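Local coordinates for protein minor fimbrium subunit Mfa5 (Porphyromonas gingivalis ATCC 33277, PDB 6TO1) that serves as an accessory subunit of the minor (Mfa1) fimbriae, which mediate biofilm formation and adhesion to host cells and to other oral bacteria, at residues A[131-136]-A[175-180]; A[152-157]-A[197-202]; A[207-212]-A[236-241]; A[230-235]-A[358-363]. One frame throughout, in Å; residues are numbered along the deposited sequence.

Contact 1 of 4, residues A[131-136]-A[175-180]; sequences VIDQSS and VSYDHE. With MG (magnesium ion), chain B; PO4 (phosphate ion), chain C.
I132 and V175 join two neighbouring parallel strands of a von Willebrand factor A domain, at the end where the D133-x-S135-x-S137 signature of a metal-ion-dependent adhesion site (MIDAS) leaves the sheet. The strand axes diverge by only 22°, and I132 N donates to V175 O at 2.8 Å. Past the strand, Q134 N still reaches Y177 O at 2.9 Å, which carries the pairing into the metal loop.

Q134 reaches across the end of the partner strand, its CG between the backbone N and the carbonyl carbon (chi1 64°) and the chain extended beyond it. From CB the chain passes Y177 O, CG lying 3.3 Å from that oxygen, and CD then comes alongside S176 OG. At the tip, NE2 donates to D178 OD2 at 3.0 Å in a nearly straight bond (167°); amide and carboxylate are almost coplanar, and D178 OD2 is also held by H182. Q134 OE1 accepts a hydrogen bond from a water that also bonds S176 OG, and a further bond comes from T202 N.

On the other face of the sheet, D133 CA lies over the Y177 ring, 3.9 Å from its centroid, a CH-pi contact; the Y177 hydroxyl itself bonds T209. D133 does not bind the magnesium ion directly. Its OD2 receives a bond from a metal-bound water, while OD1 makes an Asx turn with S135 N. S135 OG also donates to D133 OD1 at 2.6 Å, on the syn lone pair, and lies 2.1 Å from magnesium, consistent with D133 orienting this ligand.

Contact 2 of 4, residues A[152-157]-A[197-202]; sequences SGQRFV and KIRALT
The helix carrying Q154 passes the helix carrying I198 with Q154 CA and I198 CA 6.9 Å apart, the shortest CA separation between the two segments. I198 carries the apolar part of the contact.

With CG1 opposite its carbonyl carbon and chi2 extended at 174°, I198 sends CD1 straight at the facing helix. There CD1 rests on bare backbone, 3.8 Å from G153 C, where no side chain intervenes. One turn further along, V157 CG2 meets the same methyl at 3.9 Å, the two branches reaching toward each other tip to tip. The other branch, I198 CG2, lies 4.0 Å from Q154 CG as the two side chains slide past in opposite directions.

Toward the exposed R199 the contact turns polar. The Q154 chain runs out extended and crosses R199 at about a right angle, and its amide meets the arginine's aliphatic part: R199 CG is 3.4 Å from Q154 OE1. A bend at chi3 (-55°) then swings the guanidinium back, and R199 NH1 donates to Q154 OE1 at 3.0 Å. That bond is far from straight (144°), its donor tilted from the carbonyl plane and the two flat groups strongly inclined to each other. The second amide atom, Q154 NE2, is bonded to I150 O within its own helix.

Beneath the pair, I198 touches L174 and V157 touches M130, both on sheet strands. Two helices packed side by side over one face of a central sheet are the layering of the alpha/beta von Willebrand factor A fold.

Contact 3 of 4, residues A[207-212]-A[236-241]; sequences THTQGG and GLATEQ. With MG (magnesium ion), chain B; PO4 (phosphate ion), chain C.
T207 and T239 turn their hydroxyls to one spot: in T207 a chi1 of -51° sets OG1 beside its own backbone N, and in T239 a chi1 of 60° tucks OG1 between N and the carbonyl carbon. Both donate to the same phosphate oxygen, O2, at 2.7 Å from T207 OG1 and 2.6 Å from T239 OG1. The phosphate, probably from the crystallisation liquor, is itself a magnesium ligand. T207 OG1 binds the magnesium ion at 2.1 Å, the role of the threonine in a MIDAS; S135 and S137 are the other protein ligands. From the opposing loop, L237 O accepts from a metal-bound water.

Three hydrogen bonds through the T207 backbone hold it to this loop. T239 OG1 accepts from T207 N at 2.9 Å. T207 O takes two donors: T239 N at 2.9 Å in a fairly straight bond, and E240 N at 3.1 Å, which stands well above the carbonyl plane.

H208 follows as an N-cap, its ND1 accepting from G211 N at 2.9 Å. One face of its imidazole carries the backbone of E240 and Q241, with Q241 CA 3.5 Å from H208 CE1. A water bridges Q210 N and E240 O, and Q210 OE1, which accepts from Y242 N, lies against Q241 CB.

Beyond the two segments, E240 forms a salt bridge with R315 and Q210 NE2 bonds E347. Helix 209-220 begins two residues after the metal ligand T207, with the loop after strand 227-234 laid across its first turn and helix 340-353 packed against both.

Contact 4 of 4, residues A[230-235]-A[358-363]; sequences IILMSD and IHTIGY
Strands 227-234 and 357-362 are parallel neighbours in the central sheet of the von Willebrand factor A domain, and I230 to S234 pair in register with I358 to G362. The axes of segments 230-234 and 358-362 approach to 4.7 Å, 16° apart in direction. The bonds alternate as parallel pairing requires: H359 N to I230 O at 2.9 Å, L232 N to H359 O at 2.8 Å, then I361 N to L232 O and S234 N to I361 O. Y363 N adds a bond to S234 O at 3.0 Å.

On one face, I358 bends at chi2 (-61°), and its CD1 comes to 3.9 Å from I230 CB. L232 and T360 cross at a slant, L232 CD2 beside T360 CG2. Helix 209-220 covers I230 and L232, and S234 OG on this face bonds D133.

The other face packs against helix 143-160. I361 CD1 touches two side chains of the neighbouring strand, 4.0 Å from both I231 CG2 and M233 CG.

Past the strand, D235 OD2 bonds S137 OG, a magnesium ligand, and forms a salt bridge with R145; D235 therefore acts in the second shell of the metal.

Beyond I361, the Y363 ring crosses the M233 side chain obliquely, with S234 O at its edge in the ring plane. M233 CB touches Y363 CE2 at 3.6 Å, and the bent methionine tip brings M233 CE to 3.5 Å from Y363 OH, the hydroxyl that also bonds S152.

How the contacts relate
From the N terminus, contact 1 closes first, bringing strand 170-177 beside strand 126-133 after the crossover through helix 143-160. Contact 2 starts inside that loop and ends beyond it, so the two cross; L201 and T202 then touch I132, S176 and Q134. Contact 3 opens only afterwards, closing helix 209-220 and strand 227-234 into a loop whose ends meet beside the magnesium shared with contact 1. Contact 4 begins within contact 3, crosses it, and spans the longest separation. It adds strand 357-362 to strand 227-234, which flanks 126-133 on the edge away from 170-177, while Y363 and I361 meet S152 and F156 of contact 2.

Contact 1 of 4, residues A[131-136]-A[175-180]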
# COMPACT_ATOMS: atom_id res chain seq x y z
N VAL A 131 -15.17 0.82 -27.69
CA VAL A 131 -15.49 0.47 -29.09
C VAL A 131 -17.00 0.65 -29.28
O VAL A 131 -17.80 -0.10 -28.69
CB VAL A 131 -15.08 -0.98 -29.42
CG1 VAL A 131 -15.30 -1.30 -30.88
CG2 VAL A 131 -13.64 -1.20 -29.00
N ILE A 132 -17.40 1.61 -30.13
CA ILE A 132 -18.80 1.98 -30.26
C ILE A 132 -19.30 1.71 -31.68
O ILE A 132 -18.74 2.22 -32.65
CB ILE A 132 -19.05 3.45 -29.86
CG1 ILE A 132 -18.40 3.75 -28.50
CG2 ILE A 132 -20.57 3.75 -29.80
CD1 ILE A 132 -18.70 5.14 -27.94
N ASP A 133 -20.38 0.93 -31.76
CA ASP A 133 -21.16 0.64 -32.97
C ASP A 133 -21.91 1.89 -33.41
O ASP A 133 -22.77 2.37 -32.67
CB ASP A 133 -22.10 -0.49 -32.55
CG ASP A 133 -22.98 -1.02 -33.65
OD1 ASP A 133 -23.12 -0.42 -34.74
OD2 ASP A 133 -23.58 -2.07 -33.37
N GLN A 134 -21.54 2.46 -34.56
CA GLN A 134 -22.32 3.54 -35.18
C GLN A 134 -22.95 3.09 -36.50
O GLN A 134 -23.07 3.86 -37.45
CB GLN A 134 -21.47 4.81 -35.38
CG GLN A 134 -20.31 4.71 -36.33
CD GLN A 134 -19.72 6.10 -36.71
OE1 GLN A 134 -19.82 7.06 -35.96
NE2 GLN A 134 -19.10 6.17 -37.87
N SER A 135 -23.33 1.81 -36.57
CA SER A 135 -23.94 1.26 -37.78
C SER A 135 -25.36 1.78 -37.94
O SER A 135 -25.96 2.31 -37.01
CB SER A 135 -23.94 -0.27 -37.74
OG SER A 135 -24.81 -0.73 -36.72
N SER A 136 -25.93 1.59 -39.13
CA SER A 136 -27.25 2.15 -39.43
C SER A 136 -28.35 1.56 -38.56
O SER A 136 -29.34 2.25 -38.26
CB SER A 136 -27.54 1.98 -40.94
OG SER A 136 -28.12 0.73 -41.23
N VAL A 175 -12.56 3.83 -30.28
CA VAL A 175 -12.83 3.29 -31.60
C VAL A 175 -14.33 3.39 -31.89
O VAL A 175 -15.16 3.09 -31.03
CB VAL A 175 -12.37 1.81 -31.69
CG1 VAL A 175 -12.79 1.22 -33.04
CG2 VAL A 175 -10.87 1.67 -31.50
N SER A 176 -14.69 3.78 -33.10
CA SER A 176 -16.06 3.62 -33.58
C SER A 176 -16.00 2.71 -34.80
O SER A 176 -14.94 2.48 -35.39
CB SER A 176 -16.71 4.96 -33.93
OG SER A 176 -16.13 5.51 -35.09
N TYR A 177 -17.15 2.16 -35.17
CA TYR A 177 -17.15 1.36 -36.37
C TYR A 177 -18.52 1.33 -37.01
O TYR A 177 -19.56 1.45 -36.36
CB TYR A 177 -16.67 -0.08 -36.11
CG TYR A 177 -17.61 -0.93 -35.28
CD1 TYR A 177 -18.55 -1.75 -35.87
CD2 TYR A 177 -17.53 -0.92 -33.90
CE1 TYR A 177 -19.39 -2.53 -35.11
CE2 TYR A 177 -18.38 -1.68 -33.14
CZ TYR A 177 -19.30 -2.49 -33.75
OH TYR A 177 -20.14 -3.28 -32.97
N ASP A 178 -18.48 1.18 -38.32
CA ASP A 178 -19.65 0.87 -39.14
C ASP A 178 -19.22 -0.28 -40.06
O ASP A 178 -18.94 -1.39 -39.59
CB ASP A 178 -20.14 2.10 -39.91
CG ASP A 178 -19.01 2.92 -40.52
OD1 ASP A 178 -18.47 2.50 -41.57
OD2 ASP A 178 -18.67 3.99 -39.93
N HIS A 179 -19.20 -0.06 -41.37
CA HIS A 179 -18.65 -1.10 -42.24
C HIS A 179 -17.13 -1.17 -42.17
O HIS A 179 -16.55 -2.09 -42.74
CB HIS A 179 -19.11 -0.94 -43.70
CG HIS A 179 -18.80 0.40 -44.30
ND1 HIS A 179 -19.69 1.44 -44.25
CD2 HIS A 179 -17.70 0.86 -44.95
CE1 HIS A 179 -19.17 2.49 -44.86
NE2 HIS A 179 -17.96 2.16 -45.29
N GLU A 180 -16.48 -0.25 -41.46
CA GLU A 180 -15.05 -0.29 -41.20
C GLU A 180 -14.82 0.39 -39.86
O GLU A 180 -15.65 1.19 -39.41
CB GLU A 180 -14.27 0.41 -42.32
CG GLU A 180 -14.59 1.87 -42.34
CD GLU A 180 -14.12 2.60 -43.57
OE1 GLU A 180 -13.21 2.11 -44.26
OE2 GLU A 180 -14.67 3.70 -43.81
MG MG B . -25.83 -2.51 -37.07
P PO4 C . -26.35 -2.28 -40.27
O1 PO4 C . -26.14 -1.04 -41.15
O2 PO4 C . -25.24 -3.29 -40.53
O3 PO4 C . -27.67 -2.90 -40.70
O4 PO4 C . -26.48 -1.91 -38.84
O HOH W 1 -25.35 -3.06 -35.17
O HOH W 2 -17.20 8.06 -35.56
O HOH W 3 -26.74 -4.40 -37.20

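Contact 2 of 4, residues A[152-157]-A[197-202]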
# COMPACT_ATOMS: atom_id res chain seq x y z
N SER A 152 -24.29 7.57 -22.77
CA SER A 152 -23.68 6.68 -21.79
C SER A 152 -22.17 6.63 -21.98
O SER A 152 -21.43 6.51 -21.00
CB SER A 152 -24.28 5.27 -21.87
OG SER A 152 -24.12 4.68 -23.15
N GLY A 153 -21.69 6.72 -23.23
CA GLY A 153 -20.26 6.70 -23.45
C GLY A 153 -19.57 7.89 -22.80
O GLY A 153 -18.50 7.76 -22.21
N GLN A 154 -20.19 9.06 -22.89
CA GLN A 154 -19.62 10.22 -22.21
C GLN A 154 -19.63 10.02 -20.70
O GLN A 154 -18.65 10.35 -20.02
CB GLN A 154 -20.39 11.47 -22.59
CG GLN A 154 -20.19 11.83 -24.03
CD GLN A 154 -21.00 13.04 -24.39
OE1 GLN A 154 -20.52 14.17 -24.29
NE2 GLN A 154 -22.24 12.82 -24.81
N ARG A 155 -20.72 9.48 -20.16
CA ARG A 155 -20.78 9.22 -18.74
C ARG A 155 -19.68 8.26 -18.30
O ARG A 155 -19.08 8.46 -17.24
CB ARG A 155 -22.16 8.69 -18.36
CG ARG A 155 -22.30 8.51 -16.85
CD ARG A 155 -23.58 7.75 -16.48
NE ARG A 155 -23.48 7.19 -15.13
CZ ARG A 155 -24.04 7.73 -14.04
NH1 ARG A 155 -24.75 8.85 -14.14
NH2 ARG A 155 -23.89 7.15 -12.86
N PHE A 156 -19.41 7.22 -19.10
CA PHE A 156 -18.36 6.27 -18.77
C PHE A 156 -16.99 6.95 -18.77
O PHE A 156 -16.16 6.72 -17.88
CB PHE A 156 -18.34 5.10 -19.77
CG PHE A 156 -19.61 4.30 -19.82
CD1 PHE A 156 -20.47 4.25 -18.73
CD2 PHE A 156 -19.94 3.58 -20.95
CE1 PHE A 156 -21.63 3.50 -18.79
CE2 PHE A 156 -21.10 2.82 -21.01
CZ PHE A 156 -21.96 2.80 -19.94
N VAL A 157 -16.71 7.77 -19.79
CA VAL A 157 -15.44 8.48 -19.85
C VAL A 157 -15.24 9.30 -18.58
O VAL A 157 -14.19 9.24 -17.93
CB VAL A 157 -15.36 9.36 -21.10
CG1 VAL A 157 -14.23 10.35 -20.99
CG2 VAL A 157 -15.21 8.47 -22.36
N LYS A 197 -15.47 13.42 -29.52
CA LYS A 197 -15.51 12.39 -30.55
C LYS A 197 -16.75 11.52 -30.42
O LYS A 197 -17.34 11.10 -31.43
CB LYS A 197 -14.24 11.55 -30.49
CG LYS A 197 -12.97 12.31 -30.80
CD LYS A 197 -12.97 12.78 -32.23
CE LYS A 197 -11.64 13.43 -32.59
NZ LYS A 197 -11.66 13.94 -33.99
N ILE A 198 -17.16 11.22 -29.18
CA ILE A 198 -18.37 10.42 -28.97
C ILE A 198 -19.60 11.17 -29.45
O ILE A 198 -20.50 10.58 -30.07
CB ILE A 198 -18.48 10.03 -27.49
CG1 ILE A 198 -17.30 9.14 -27.08
CG2 ILE A 198 -19.81 9.38 -27.22
CD1 ILE A 198 -17.26 8.84 -25.61
N ARG A 199 -19.66 12.48 -29.20
CA ARG A 199 -20.80 13.27 -29.65
C ARG A 199 -20.88 13.35 -31.16
O ARG A 199 -21.96 13.61 -31.70
CB ARG A 199 -20.75 14.69 -29.07
CG ARG A 199 -21.13 14.72 -27.61
CD ARG A 199 -21.41 16.15 -27.13
NE ARG A 199 -20.28 17.01 -27.42
CZ ARG A 199 -19.27 17.21 -26.58
NH1 ARG A 199 -19.27 16.63 -25.39
NH2 ARG A 199 -18.27 18.00 -26.93
N ALA A 200 -19.79 13.09 -31.87
CA ALA A 200 -19.81 13.18 -33.33
C ALA A 200 -20.15 11.86 -34.03
O ALA A 200 -20.07 11.80 -35.26
CB ALA A 200 -18.46 13.68 -33.86
N LEU A 201 -20.48 10.81 -33.27
CA LEU A 201 -20.88 9.55 -33.87
C LEU A 201 -22.11 9.76 -34.74
O LEU A 201 -23.02 10.51 -34.38
CB LEU A 201 -21.19 8.52 -32.79
CG LEU A 201 -20.07 8.07 -31.86
CD1 LEU A 201 -20.69 7.11 -30.81
CD2 LEU A 201 -18.94 7.39 -32.60
N THR A 202 -22.17 9.04 -35.86
CA THR A 202 -23.26 9.20 -36.80
C THR A 202 -23.52 7.87 -37.49
O THR A 202 -22.57 7.12 -37.76
CB THR A 202 -22.87 10.28 -37.83
OG1 THR A 202 -24.01 10.67 -38.58
CG2 THR A 202 -21.81 9.75 -38.75

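Contact 3 of 4, residues A[207-212]-A[236-241]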
# COMPACT_ATOMS: atom_id res chain seq x y z
N THR A 207 -22.08 -3.24 -40.01
CA THR A 207 -21.75 -3.48 -38.60
C THR A 207 -20.57 -4.46 -38.54
O THR A 207 -20.74 -5.67 -38.37
CB THR A 207 -22.97 -4.00 -37.83
OG1 THR A 207 -24.11 -3.15 -38.03
CG2 THR A 207 -22.65 -4.10 -36.34
N HIS A 208 -19.36 -3.91 -38.65
CA HIS A 208 -18.12 -4.71 -38.72
C HIS A 208 -17.52 -4.84 -37.31
O HIS A 208 -16.50 -4.26 -36.97
CB HIS A 208 -17.15 -4.05 -39.68
CG HIS A 208 -16.12 -4.97 -40.28
ND1 HIS A 208 -15.39 -5.88 -39.55
CD2 HIS A 208 -15.67 -5.06 -41.55
CE1 HIS A 208 -14.54 -6.50 -40.35
NE2 HIS A 208 -14.70 -6.03 -41.58
N THR A 209 -18.25 -5.58 -36.46
CA THR A 209 -17.86 -5.68 -35.06
C THR A 209 -16.47 -6.31 -34.93
O THR A 209 -15.65 -5.87 -34.11
CB THR A 209 -18.94 -6.45 -34.30
OG1 THR A 209 -20.20 -5.78 -34.49
CG2 THR A 209 -18.64 -6.55 -32.81
N GLN A 210 -16.18 -7.32 -35.74
CA GLN A 210 -14.84 -7.87 -35.73
C GLN A 210 -13.81 -6.78 -35.99
O GLN A 210 -12.78 -6.71 -35.32
CB GLN A 210 -14.72 -8.97 -36.77
CG GLN A 210 -13.28 -9.38 -37.00
CD GLN A 210 -13.11 -10.56 -37.92
OE1 GLN A 210 -13.85 -10.73 -38.91
NE2 GLN A 210 -12.12 -11.40 -37.60
N GLY A 211 -14.10 -5.89 -36.95
CA GLY A 211 -13.15 -4.83 -37.27
C GLY A 211 -12.95 -3.85 -36.13
O GLY A 211 -11.82 -3.41 -35.86
N GLY A 212 -14.03 -3.48 -35.45
CA GLY A 212 -13.90 -2.66 -34.26
C GLY A 212 -13.04 -3.33 -33.21
O GLY A 212 -12.16 -2.70 -32.62
N GLY A 236 -25.56 -5.49 -31.16
CA GLY A 236 -25.27 -6.91 -31.08
C GLY A 236 -25.42 -7.69 -32.37
O GLY A 236 -25.05 -8.88 -32.41
N LEU A 237 -25.99 -7.10 -33.41
CA LEU A 237 -26.15 -7.81 -34.68
C LEU A 237 -25.04 -7.44 -35.65
O LEU A 237 -25.16 -6.50 -36.43
CB LEU A 237 -27.53 -7.52 -35.26
CG LEU A 237 -27.87 -8.31 -36.52
CD1 LEU A 237 -27.82 -9.82 -36.18
CD2 LEU A 237 -29.18 -7.94 -37.15
N ALA A 238 -23.95 -8.22 -35.64
CA ALA A 238 -22.87 -7.98 -36.58
C ALA A 238 -23.30 -8.37 -37.99
O ALA A 238 -24.01 -9.35 -38.19
CB ALA A 238 -21.60 -8.74 -36.16
N THR A 239 -22.89 -7.57 -38.97
CA THR A 239 -23.27 -7.82 -40.34
C THR A 239 -22.11 -7.78 -41.32
O THR A 239 -22.34 -7.92 -42.53
CB THR A 239 -24.34 -6.81 -40.79
OG1 THR A 239 -23.82 -5.48 -40.71
CG2 THR A 239 -25.61 -6.92 -39.97
N GLU A 240 -20.89 -7.56 -40.85
CA GLU A 240 -19.69 -7.51 -41.70
C GLU A 240 -18.55 -8.20 -40.98
O GLU A 240 -18.51 -8.22 -39.75
CB GLU A 240 -19.27 -6.07 -42.00
CG GLU A 240 -20.38 -5.21 -42.63
CD GLU A 240 -20.37 -5.23 -44.14
OE1 GLU A 240 -19.47 -5.85 -44.75
OE2 GLU A 240 -21.30 -4.63 -44.74
N GLN A 241 -17.60 -8.73 -41.75
CA GLN A 241 -16.43 -9.36 -41.16
C GLN A 241 -15.28 -9.37 -42.17
O GLN A 241 -15.43 -9.02 -43.34
CB GLN A 241 -16.75 -10.78 -40.69
CG GLN A 241 -16.87 -11.79 -41.81
CD GLN A 241 -16.89 -13.22 -41.29
OE1 GLN A 241 -17.89 -13.70 -40.80
NE2 GLN A 241 -15.76 -13.90 -41.39
MG MG B . -25.83 -2.51 -37.07
P PO4 C . -26.35 -2.28 -40.27
O1 PO4 C . -26.14 -1.04 -41.15
O2 PO4 C . -25.24 -3.29 -40.53
O3 PO4 C . -27.67 -2.90 -40.70
O4 PO4 C . -26.48 -1.91 -38.84
O HOH W 4 -18.18 -9.01 -37.17
O HOH W 3 -26.74 -4.40 -37.20
O HOH W 1 -25.35 -3.06 -35.17

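Contact 4 of 4, residues A[230-235]-A[358-363]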
# COMPACT_ATOMS: atom_id res chain seq x y z
N ILE A 230 -11.42 -3.87 -22.80
CA ILE A 230 -12.14 -3.44 -24.00
C ILE A 230 -13.61 -3.40 -23.66
O ILE A 230 -14.15 -4.38 -23.13
CB ILE A 230 -11.88 -4.37 -25.20
CG1 ILE A 230 -10.39 -4.33 -25.54
CG2 ILE A 230 -12.78 -4.00 -26.37
CD1 ILE A 230 -9.97 -5.40 -26.58
N ILE A 231 -14.26 -2.27 -23.94
CA ILE A 231 -15.69 -2.10 -23.74
C ILE A 231 -16.36 -1.96 -25.10
O ILE A 231 -16.15 -0.97 -25.79
CB ILE A 231 -16.01 -0.88 -22.86
CG1 ILE A 231 -15.35 -0.98 -21.49
CG2 ILE A 231 -17.54 -0.66 -22.75
CD1 ILE A 231 -15.26 0.40 -20.75
N LEU A 232 -17.23 -2.92 -25.45
CA LEU A 232 -17.94 -2.89 -26.72
C LEU A 232 -19.38 -2.49 -26.48
O LEU A 232 -20.09 -3.12 -25.71
CB LEU A 232 -17.89 -4.26 -27.41
CG LEU A 232 -18.67 -4.45 -28.69
CD1 LEU A 232 -18.14 -3.59 -29.82
CD2 LEU A 232 -18.65 -5.96 -29.05
N MET A 233 -19.82 -1.44 -27.17
CA MET A 233 -21.15 -0.89 -27.06
C MET A 233 -21.83 -1.08 -28.41
O MET A 233 -21.47 -0.41 -29.39
CB MET A 233 -21.08 0.60 -26.68
CG MET A 233 -20.53 0.79 -25.27
SD MET A 233 -19.67 2.35 -24.96
CE MET A 233 -20.98 3.51 -25.34
N SER A 234 -22.78 -2.00 -28.48
CA SER A 234 -23.31 -2.40 -29.78
C SER A 234 -24.75 -2.87 -29.60
O SER A 234 -25.14 -3.30 -28.52
CB SER A 234 -22.44 -3.50 -30.40
OG SER A 234 -23.07 -4.00 -31.57
N ASP A 235 -25.53 -2.81 -30.68
CA ASP A 235 -26.83 -3.47 -30.54
C ASP A 235 -26.73 -4.98 -30.77
O ASP A 235 -27.72 -5.68 -30.57
CB ASP A 235 -27.91 -2.87 -31.44
CG ASP A 235 -27.62 -3.00 -32.91
OD1 ASP A 235 -26.99 -4.00 -33.36
OD2 ASP A 235 -28.06 -2.07 -33.64
N ILE A 358 -13.04 -8.23 -21.47
CA ILE A 358 -13.99 -7.75 -22.45
C ILE A 358 -15.33 -7.54 -21.78
O ILE A 358 -15.93 -8.50 -21.27
CB ILE A 358 -14.16 -8.71 -23.64
CG1 ILE A 358 -12.82 -9.25 -24.06
CG2 ILE A 358 -14.92 -8.00 -24.75
CD1 ILE A 358 -11.84 -8.23 -24.51
N HIS A 359 -15.85 -6.31 -21.88
CA HIS A 359 -17.19 -5.95 -21.46
C HIS A 359 -18.04 -5.66 -22.69
O HIS A 359 -17.58 -5.00 -23.62
CB HIS A 359 -17.18 -4.69 -20.60
CG HIS A 359 -16.13 -4.69 -19.54
ND1 HIS A 359 -16.42 -4.94 -18.21
CD2 HIS A 359 -14.80 -4.46 -19.60
CE1 HIS A 359 -15.30 -4.87 -17.51
NE2 HIS A 359 -14.31 -4.57 -18.33
N THR A 360 -19.28 -6.12 -22.68
CA THR A 360 -20.17 -5.80 -23.79
C THR A 360 -21.46 -5.23 -23.22
O THR A 360 -21.94 -5.64 -22.17
CB THR A 360 -20.49 -7.01 -24.68
OG1 THR A 360 -21.06 -8.04 -23.87
CG2 THR A 360 -19.25 -7.53 -25.35
N ILE A 361 -22.03 -4.29 -23.96
CA ILE A 361 -23.23 -3.58 -23.54
C ILE A 361 -24.18 -3.62 -24.72
O ILE A 361 -23.84 -3.16 -25.80
CB ILE A 361 -22.93 -2.13 -23.12
CG1 ILE A 361 -21.86 -2.12 -22.03
CG2 ILE A 361 -24.19 -1.44 -22.69
CD1 ILE A 361 -21.39 -0.72 -21.69
N GLY A 362 -25.38 -4.16 -24.52
CA GLY A 362 -26.31 -4.39 -25.61
C GLY A 362 -27.37 -3.31 -25.65
O GLY A 362 -28.15 -3.16 -24.71
N TYR A 363 -27.39 -2.55 -26.74
CA TYR A 363 -28.29 -1.41 -26.87
C TYR A 363 -29.61 -1.72 -27.57
O TYR A 363 -30.45 -0.82 -27.71
CB TYR A 363 -27.55 -0.27 -27.59
CG TYR A 363 -26.56 0.41 -26.66
CD1 TYR A 363 -26.86 1.62 -26.05
CD2 TYR A 363 -25.35 -0.20 -26.33
CE1 TYR A 363 -25.98 2.22 -25.20
CE2 TYR A 363 -24.48 0.38 -25.46
CZ TYR A 363 -24.78 1.60 -24.90
OH TYR A 363 -23.90 2.17 -24.03